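Local coordinates for protein nigritoxine (Vibrio nigripulchritudo, PDB 5M41) that is a bacterial toxin active against crustaceans and insects, with a new fold, at residues I360-D368 with G402-I413; I329-P337 with A441-V450. All blocks are in the same frame, centred on the assembly; numbering follows the deposited sequence.

Contact 1: residues I360-D368 with G402-I413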
loop_
_atom_site.group_PDB
_atom_site.type_symbol
_atom_site.label_atom_id
_atom_site.label_comp_id
_atom_site.label_asym_id
_atom_site.label_seq_id
_atom_site.Cartn_x
_atom_site.Cartn_y
_atom_site.Cartn_z
ATOM N N ILE A 360 -1.207 -5.494 7.803
ATOM C CA ILE A 360 -1.329 -4.304 6.956
ATOM C C ILE A 360 0.064 -4.003 6.451
ATOM O O ILE A 360 1.002 -3.957 7.237
ATOM C CB ILE A 360 -1.888 -3.081 7.745
ATOM C CG1 ILE A 360 -3.203 -3.438 8.469
ATOM C CG2 ILE A 360 -2.092 -1.876 6.824
ATOM C CD1 ILE A 360 -4.364 -3.849 7.560
ATOM N N SER A 361 0.208 -3.847 5.138
ATOM C CA SER A 361 1.470 -3.385 4.562
ATOM C C SER A 361 1.265 -1.980 4.046
ATOM O O SER A 361 0.234 -1.671 3.448
ATOM C CB SER A 361 1.908 -4.286 3.409
ATOM O OG SER A 361 2.014 -5.637 3.835
ATOM N N ILE A 362 2.251 -1.133 4.250
ATOM C CA ILE A 362 2.172 0.251 3.821
ATOM C C ILE A 362 3.218 0.432 2.718
ATOM O O ILE A 362 4.388 0.136 2.914
ATOM C CB ILE A 362 2.381 1.227 5.014
ATOM C CG1 ILE A 362 1.187 1.139 5.988
ATOM C CG2 ILE A 362 2.532 2.669 4.517
ATOM C CD1 ILE A 362 1.434 1.796 7.341
ATOM N N ALA A 363 2.762 0.846 1.532
ATOM C CA ALA A 363 3.636 1.108 0.422
ATOM C C ALA A 363 3.743 2.620 0.277
ATOM O O ALA A 363 3.003 3.340 0.940
ATOM C CB ALA A 363 3.062 0.495 -0.858
ATOM N N GLU A 364 4.647 3.102 -0.588
ATOM C CA GLU A 364 4.716 4.536 -0.882
ATOM C C GLU A 364 3.420 4.994 -1.575
ATOM O O GLU A 364 3.068 6.180 -1.538
ATOM C CB GLU A 364 5.939 4.887 -1.762
ATOM C CG GLU A 364 7.319 4.506 -1.205
ATOM C CD GLU A 364 7.819 5.399 -0.053
ATOM O OE1 GLU A 364 7.061 6.259 0.470
ATOM O OE2 GLU A 364 9.008 5.242 0.351
ATOM N N THR A 365 2.718 4.043 -2.190
ATOM C CA THR A 365 1.555 4.334 -3.018
ATOM C C THR A 365 0.220 3.969 -2.374
ATOM O O THR A 365 -0.831 4.193 -2.971
ATOM C CB THR A 365 1.644 3.589 -4.353
ATOM O OG1 THR A 365 1.878 2.208 -4.081
ATOM C CG2 THR A 365 2.791 4.146 -5.243
ATOM N N GLY A 366 0.231 3.407 -1.168
ATOM C CA GLY A 366 -1.023 2.908 -0.603
ATOM C C GLY A 366 -0.878 1.859 0.484
ATOM O O GLY A 366 0.182 1.751 1.116
ATOM N N VAL A 367 -1.946 1.092 0.711
ATOM C CA VAL A 367 -1.916 0.036 1.709
ATOM C C VAL A 367 -2.435 -1.277 1.145
ATOM O O VAL A 367 -3.254 -1.291 0.228
ATOM C CB VAL A 367 -2.707 0.380 3.004
ATOM C CG1 VAL A 367 -2.268 1.741 3.537
ATOM C CG2 VAL A 367 -4.205 0.384 2.735
ATOM N N ASP A 368 -1.927 -2.377 1.693
ATOM C CA ASP A 368 -2.483 -3.690 1.406
ATOM C C ASP A 368 -3.066 -4.265 2.701
ATOM O O ASP A 368 -2.424 -4.226 3.747
ATOM C CB ASP A 368 -1.391 -4.633 0.920
ATOM C CG ASP A 368 -0.662 -4.116 -0.323
ATOM O OD1 ASP A 368 -1.307 -3.601 -1.279
ATOM O OD2 ASP A 368 0.585 -4.270 -0.357
ATOM N N GLY A 402 -0.088 10.073 -7.231
ATOM C CA GLY A 402 -0.595 8.792 -6.708
ATOM C C GLY A 402 0.442 8.191 -5.754
ATOM O O GLY A 402 0.553 6.969 -5.603
ATOM N N ARG A 403 1.211 9.061 -5.114
ATOM C CA ARG A 403 2.341 8.615 -4.313
ATOM C C ARG A 403 2.490 9.490 -3.080
ATOM O O ARG A 403 3.401 10.295 -2.985
ATOM C CB ARG A 403 3.604 8.636 -5.157
ATOM C CG ARG A 403 4.783 7.967 -4.497
ATOM C CD ARG A 403 5.912 7.837 -5.492
ATOM N NE ARG A 403 6.970 7.072 -4.863
ATOM C CZ ARG A 403 7.206 5.788 -5.115
ATOM N NH1 ARG A 403 6.466 5.145 -6.016
ATOM N NH2 ARG A 403 8.190 5.161 -4.471
ATOM N N PRO A 404 1.569 9.352 -2.132
ATOM C CA PRO A 404 1.647 10.206 -0.964
ATOM C C PRO A 404 2.896 9.937 -0.112
ATOM O O PRO A 404 3.325 10.818 0.640
ATOM C CB PRO A 404 0.391 9.831 -0.173
ATOM C CG PRO A 404 -0.499 9.174 -1.147
ATOM C CD PRO A 404 0.406 8.455 -2.083
ATOM N N GLY A 405 3.465 8.733 -0.225
ATOM C CA GLY A 405 4.647 8.378 0.552
ATOM C C GLY A 405 4.271 7.648 1.834
ATOM O O GLY A 405 3.203 7.888 2.400
ATOM N N LYS A 406 5.180 6.788 2.300
ATOM C CA LYS A 406 4.950 5.899 3.460
ATOM C C LYS A 406 4.647 6.657 4.751
ATOM O O LYS A 406 3.741 6.301 5.495
ATOM C CB LYS A 406 6.164 4.987 3.662
ATOM C CG LYS A 406 6.200 3.803 2.714
ATOM C CD LYS A 406 7.311 2.820 3.091
ATOM C CE LYS A 406 7.520 1.815 1.971
ATOM N NZ LYS A 406 8.553 0.801 2.307
ATOM N N SER A 407 5.376 7.739 4.963
ATOM C CA SER A 407 5.228 8.547 6.150
ATOM C C SER A 407 3.850 9.228 6.242
ATOM O O SER A 407 3.176 9.108 7.259
ATOM C CB SER A 407 6.379 9.553 6.218
ATOM O OG SER A 407 6.039 10.633 7.056
ATOM N N LYS A 408 3.422 9.915 5.179
ATOM C CA LYS A 408 2.064 10.488 5.127
ATOM C C LYS A 408 0.968 9.436 5.303
ATOM O O LYS A 408 0.001 9.656 6.030
ATOM C CB LYS A 408 1.824 11.237 3.813
ATOM C CG LYS A 408 2.187 12.720 3.838
ATOM C CD LYS A 408 1.926 13.332 2.466
ATOM C CE LYS A 408 2.138 14.835 2.444
ATOM N NZ LYS A 408 3.573 15.194 2.542
ATOM N N ILE A 409 1.110 8.288 4.645
ATOM C CA ILE A 409 0.104 7.242 4.807
ATOM C C ILE A 409 0.083 6.751 6.256
ATOM O O ILE A 409 -0.986 6.688 6.879
ATOM C CB ILE A 409 0.301 6.075 3.814
ATOM C CG1 ILE A 409 0.039 6.571 2.379
ATOM C CG2 ILE A 409 -0.618 4.940 4.173
ATOM C CD1 ILE A 409 0.647 5.712 1.287
ATOM N N GLY A 410 1.258 6.436 6.802
ATOM C CA GLY A 410 1.340 5.969 8.188
ATOM C C GLY A 410 0.703 6.941 9.178
ATOM O O GLY A 410 -0.051 6.534 10.070
ATOM N N ASN A 411 1.012 8.227 9.015
ATOM C CA ASN A 411 0.454 9.298 9.855
ATOM C C ASN A 411 -1.057 9.438 9.731
ATOM O O ASN A 411 -1.744 9.687 10.724
ATOM C CB ASN A 411 1.111 10.638 9.529
ATOM C CG ASN A 411 2.583 10.669 9.883
ATOM O OD1 ASN A 411 3.106 9.755 10.526
ATOM N ND2 ASN A 411 3.261 11.733 9.471
ATOM N N ALA A 412 -1.585 9.269 8.520
ATOM C CA ALA A 412 -3.024 9.387 8.323
ATOM C C ALA A 412 -3.762 8.211 8.975
ATOM O O ALA A 412 -4.883 8.367 9.472
ATOM C CB ALA A 412 -3.348 9.505 6.844
ATOM N N ILE A 413 -3.118 7.049 9.004
ATOM C CA ILE A 413 -3.668 5.873 9.677
ATOM C C ILE A 413 -3.733 6.092 11.198
ATOM O O ILE A 413 -4.758 5.829 11.828
ATOM C CB ILE A 413 -2.844 4.614 9.345
ATOM C CG1 ILE A 413 -3.208 4.116 7.950
ATOM C CG2 ILE A 413 -3.061 3.522 10.393
ATOM C CD1 ILE A 413 -2.267 3.044 7.439
#
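Glu-364 meets the start of helix 406-413 with both its backbone and its side chain. Its carbonyl O accepts from Gly-405 N at 2.9 Å, while its carboxylate OE1 takes the N-H of Lys-406 N at 2.7 Å. That second bond arrives on the anti side of the carboxylate, 33° out of its plane. A bend at chi2 (-74°) folds the Glu-364 chain back over the helix start, where the negative group would probably be stabilised by the helix dipole. Lys-406 crosses it at about a right angle, its CG 3.4 Å from Glu-364 OE1, and runs on extended past the carbonyl O of Ile-362. Off-centre over one face of the Arg-403 guanidinium sits Glu-364 CB; the nearest approach is Glu-364 CG to Arg-403 NH2 at 3.4 Å, so the aliphatic part of the glutamate does the touching.

Behind these polar groups the contact turns apolar. Ile-409 sends CD1 into the turn between the strands, 3.4 Å from both Ala-363 O and Gly-366 N, and its CG2 branch lies 3.7 Å from Val-367 CG1 and close to Ile-362 CG2. One helical turn on, Ile-413 and Ile-362 meet tip to tip through their CD1 atoms at 3.9 Å.

Strands 360-363 and 366-368 form a beta hairpin, closed by Ala-363 N to Gly-366 O, and Gly-405 is the N-cap of the helix laid against its turn. Helix 386-396 adds Ile-388 and Leu-392 beside Val-367, and on the other edge of strand 366-370 runs strand 328-336, joined to it by backbone bonds such as that of Val-367 with Leu-333.

Contact 2: residues I329-P337 with A441-V450; sequences ISLSLAAIP and AQTKSFFERV
Gln-442 reaches across to strand 329-336 from the loop just before helix 444-450. Its CB leaves the backbone toward the strand, and CG, placed beside the backbone N (chi1 -60°), passes 4.1 Å from Ser-332 OG. With the chain extended from there, Gln-442 CD lies 3.6 Å from Ala-334 CB. At the tip the amide divides: Gln-442 OE1 rests 3.3 Å from Ala-334 CB and is hydrogen-bonded to Thr-365 OG1, whereas Gln-442 NE2 makes a weak bond of 3.2 Å to Leu-333 O and a further one to Asp-368 OD1. Both amide atoms thus have polar partners in a buried place.

Gln-442 is also the centre of an inverse gamma turn, after which Thr-443 N-caps the helix, its OG1 accepting from Phe-446 N. The helix crosses the strand of the antiparallel sheet at -71°, and its aromatic side chains reach the strand: Phe-446 touches Ser-332 CB through CZ and Ala-334 CB through CE2. Phe-446 CD2 stands over the centre of the Phe-447 ring. Phe-447 brings CE1 to 3.7 Å from Ala-334 CB, and Ile-336 CD1 lies at its edge, in plane. Ile-336 CD1 also meets Val-450 CG1 tip to tip, at 3.9 Å. Toward the beginning of the strand, Ala-441 CB packs on Ser-332 OG, itself bonded to Asp-368, and a water bridges Ser-330 OG and, weakly, Ala-441 N.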
loop_
_atom_site.group_PDB
_atom_site.type_symbol
_atom_site.label_atom_id
_atom_site.label_comp_id
_atom_site.label_asym_id
_atom_site.label_seq_id
_atom_site.Cartn_x
_atom_site.Cartn_y
_atom_site.Cartn_z
ATOM N N ILE A 329 -5.247 -13.496 0.819
ATOM C CA ILE A 329 -5.308 -12.533 -0.246
ATOM C C ILE A 329 -4.733 -11.199 0.234
ATOM O O ILE A 329 -4.676 -10.933 1.438
ATOM C CB ILE A 329 -6.745 -12.359 -0.810
ATOM C CG1 ILE A 329 -7.721 -11.871 0.248
ATOM C CG2 ILE A 329 -7.272 -13.670 -1.416
ATOM C CD1 ILE A 329 -9.005 -11.304 -0.350
ATOM N N SER A 330 -4.275 -10.394 -0.710
ATOM C CA SER A 330 -3.878 -9.041 -0.433
ATOM C C SER A 330 -4.914 -8.176 -1.133
ATOM O O SER A 330 -5.041 -8.233 -2.368
ATOM C CB SER A 330 -2.492 -8.771 -1.007
ATOM O OG SER A 330 -2.192 -7.380 -0.968
ATOM N N LEU A 331 -5.684 -7.420 -0.359
ATOM C CA LEU A 331 -6.520 -6.400 -0.956
ATOM C C LEU A 331 -5.696 -5.118 -0.991
ATOM O O LEU A 331 -5.441 -4.494 0.055
ATOM C CB LEU A 331 -7.839 -6.235 -0.193
ATOM C CG LEU A 331 -8.688 -4.968 -0.383
ATOM C CD1 LEU A 331 -9.164 -4.792 -1.814
ATOM C CD2 LEU A 331 -9.879 -5.019 0.556
ATOM N N SER A 332 -5.265 -4.740 -2.189
ATOM C CA SER A 332 -4.447 -3.547 -2.377
ATOM C C SER A 332 -5.330 -2.349 -2.615
ATOM O O SER A 332 -6.212 -2.397 -3.453
ATOM C CB SER A 332 -3.515 -3.692 -3.592
ATOM O OG SER A 332 -2.480 -4.630 -3.344
ATOM N N LEU A 333 -5.083 -1.274 -1.880
ATOM C CA LEU A 333 -5.716 -0.007 -2.152
ATOM C C LEU A 333 -4.573 0.914 -2.506
ATOM O O LEU A 333 -3.773 1.310 -1.640
ATOM C CB LEU A 333 -6.497 0.460 -0.930
ATOM C CG LEU A 333 -7.616 -0.494 -0.488
ATOM C CD1 LEU A 333 -8.103 -0.123 0.898
ATOM C CD2 LEU A 333 -8.773 -0.473 -1.484
ATOM N N ALA A 334 -4.462 1.202 -3.798
ATOM C CA ALA A 334 -3.314 1.911 -4.340
ATOM C C ALA A 334 -3.768 3.222 -4.912
ATOM O O ALA A 334 -4.664 3.254 -5.744
ATOM C CB ALA A 334 -2.639 1.083 -5.420
ATOM N N ALA A 335 -3.142 4.306 -4.468
ATOM C CA ALA A 335 -3.359 5.607 -5.065
ATOM C C ALA A 335 -2.936 5.570 -6.534
ATOM O O ALA A 335 -2.052 4.790 -6.938
ATOM C CB ALA A 335 -2.588 6.667 -4.322
ATOM N N ILE A 336 -3.600 6.402 -7.321
ATOM C CA ILE A 336 -3.386 6.490 -8.765
ATOM C C ILE A 336 -3.280 7.989 -9.123
ATOM O O ILE A 336 -4.056 8.789 -8.615
ATOM C CB ILE A 336 -4.566 5.806 -9.524
ATOM C CG1 ILE A 336 -4.545 4.262 -9.350
ATOM C CG2 ILE A 336 -4.602 6.189 -10.997
ATOM C CD1 ILE A 336 -3.283 3.565 -9.860
ATOM N N PRO A 337 -2.321 8.373 -9.990
ATOM C CA PRO A 337 -2.178 9.794 -10.345
ATOM C C PRO A 337 -3.514 10.437 -10.721
ATOM O O PRO A 337 -4.303 9.858 -11.483
ATOM C CB PRO A 337 -1.245 9.769 -11.561
ATOM C CG PRO A 337 -0.498 8.491 -11.456
ATOM C CD PRO A 337 -1.383 7.514 -10.737
ATOM N N ALA A 441 2.222 -5.820 -2.607
ATOM C CA ALA A 441 1.847 -6.179 -3.955
ATOM C C ALA A 441 1.979 -4.978 -4.888
ATOM O O ALA A 441 2.015 -5.168 -6.098
ATOM C CB ALA A 441 0.430 -6.701 -3.983
ATOM N N GLN A 442 2.054 -3.758 -4.336
ATOM C CA GLN A 442 2.083 -2.519 -5.160
ATOM C C GLN A 442 3.471 -2.278 -5.768
ATOM O O GLN A 442 4.189 -1.358 -5.393
ATOM C CB GLN A 442 1.591 -1.327 -4.341
ATOM C CG GLN A 442 0.156 -1.573 -3.871
ATOM C CD GLN A 442 -0.457 -0.446 -3.069
ATOM O OE1 GLN A 442 -0.132 0.740 -3.258
ATOM N NE2 GLN A 442 -1.376 -0.802 -2.186
ATOM N N THR A 443 3.857 -3.169 -6.671
ATOM C CA THR A 443 5.144 -3.091 -7.323
ATOM C C THR A 443 5.057 -2.220 -8.586
ATOM O O THR A 443 3.974 -1.729 -8.989
ATOM C CB THR A 443 5.600 -4.488 -7.766
ATOM O OG1 THR A 443 4.606 -5.026 -8.638
ATOM C CG2 THR A 443 5.803 -5.452 -6.555
ATOM N N LYS A 444 6.219 -2.048 -9.215
ATOM C CA LYS A 444 6.337 -1.411 -10.521
ATOM C C LYS A 444 5.383 -2.052 -11.523
ATOM O O LYS A 444 4.595 -1.364 -12.148
ATOM C CB LYS A 444 7.782 -1.528 -11.009
ATOM C CG LYS A 444 8.137 -0.654 -12.208
ATOM C CD LYS A 444 9.401 -1.189 -12.887
ATOM C CE LYS A 444 10.234 -0.079 -13.511
ATOM N NZ LYS A 444 9.406 0.856 -14.321
ATOM N N SER A 445 5.427 -3.369 -11.663
ATOM C CA SER A 445 4.641 -4.014 -12.704
ATOM C C SER A 445 3.135 -3.961 -12.398
ATOM O O SER A 445 2.320 -3.809 -13.312
ATOM C CB SER A 445 5.117 -5.439 -12.928
ATOM O OG SER A 445 5.084 -6.136 -11.704
ATOM N N PHE A 446 2.782 -4.040 -11.110
ATOM C CA PHE A 446 1.401 -3.893 -10.654
ATOM C C PHE A 446 0.759 -2.645 -11.271
ATOM O O PHE A 446 -0.342 -2.716 -11.824
ATOM C CB PHE A 446 1.411 -3.846 -9.107
ATOM C CG PHE A 446 0.096 -3.502 -8.474
ATOM C CD1 PHE A 446 -0.764 -4.516 -8.008
ATOM C CD2 PHE A 446 -0.264 -2.165 -8.263
ATOM C CE1 PHE A 446 -1.972 -4.206 -7.381
ATOM C CE2 PHE A 446 -1.471 -1.852 -7.636
ATOM C CZ PHE A 446 -2.330 -2.874 -7.196
ATOM N N PHE A 447 1.445 -1.506 -11.179
ATOM C CA PHE A 447 0.950 -0.257 -11.764
ATOM C C PHE A 447 0.942 -0.264 -13.308
ATOM O O PHE A 447 0.048 0.324 -13.920
ATOM C CB PHE A 447 1.683 0.971 -11.199
ATOM C CG PHE A 447 1.352 1.232 -9.756
ATOM C CD1 PHE A 447 0.155 1.814 -9.411
ATOM C CD2 PHE A 447 2.218 0.822 -8.744
ATOM C CE1 PHE A 447 -0.184 2.012 -8.070
ATOM C CE2 PHE A 447 1.895 1.003 -7.414
ATOM C CZ PHE A 447 0.692 1.608 -7.074
ATOM N N GLU A 448 1.921 -0.937 -13.915
ATOM C CA GLU A 448 1.915 -1.163 -15.371
ATOM C C GLU A 448 0.657 -1.938 -15.734
ATOM O O GLU A 448 -0.023 -1.598 -16.700
ATOM C CB GLU A 448 3.155 -1.944 -15.815
ATOM C CG GLU A 448 4.453 -1.174 -15.629
ATOM C CD GLU A 448 5.718 -2.012 -15.843
ATOM O OE1 GLU A 448 5.655 -3.261 -15.980
ATOM O OE2 GLU A 448 6.805 -1.399 -15.859
ATOM N N ARG A 449 0.325 -2.951 -14.933
ATOM C CA ARG A 449 -0.878 -3.743 -15.196
ATOM C C ARG A 449 -2.127 -2.902 -15.065
ATOM O O ARG A 449 -3.000 -2.946 -15.938
ATOM C CB ARG A 449 -0.955 -4.969 -14.302
ATOM C CG ARG A 449 0.099 -6.017 -14.633
ATOM C CD ARG A 449 0.068 -7.115 -13.583
ATOM N NE ARG A 449 1.414 -7.532 -13.213
ATOM C CZ ARG A 449 1.897 -7.586 -11.977
ATOM N NH1 ARG A 449 1.150 -7.280 -10.916
ATOM N NH2 ARG A 449 3.149 -7.987 -11.807
ATOM N N VAL A 450 -2.185 -2.103 -14.000
ATOM C CA VAL A 450 -3.305 -1.190 -13.787
ATOM C C VAL A 450 -3.489 -0.280 -15.013
ATOM O O VAL A 450 -4.618 -0.125 -15.490
ATOM C CB VAL A 450 -3.151 -0.368 -12.480
ATOM C CG1 VAL A 450 -4.121 0.811 -12.438
ATOM C CG2 VAL A 450 -3.337 -1.253 -11.242
HETATM O O HOH W 1 0.418 -6.983 -0.313
#

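Overall arrangement
Both contacts press a helix, together with the loop before it, against one antiparallel sheet, in which strands 366-370 and 328-336 are neighbours; their centres lie about 12 Å apart, and along the chain contact 1 is nested within the loop closed by contact 2. Contact 1 is partly buried: its polar and charged groups gather at the turn and helix start, with isoleucines and valine behind. Contact 2 is almost wholly buried and pairs mostly small strand residues and Ile-336 with two phenylalanines, a valine and the Gln-442 amide. The two contacts are joined directly, side chains of 360-368 bonding to those of 329-337 and 441-450.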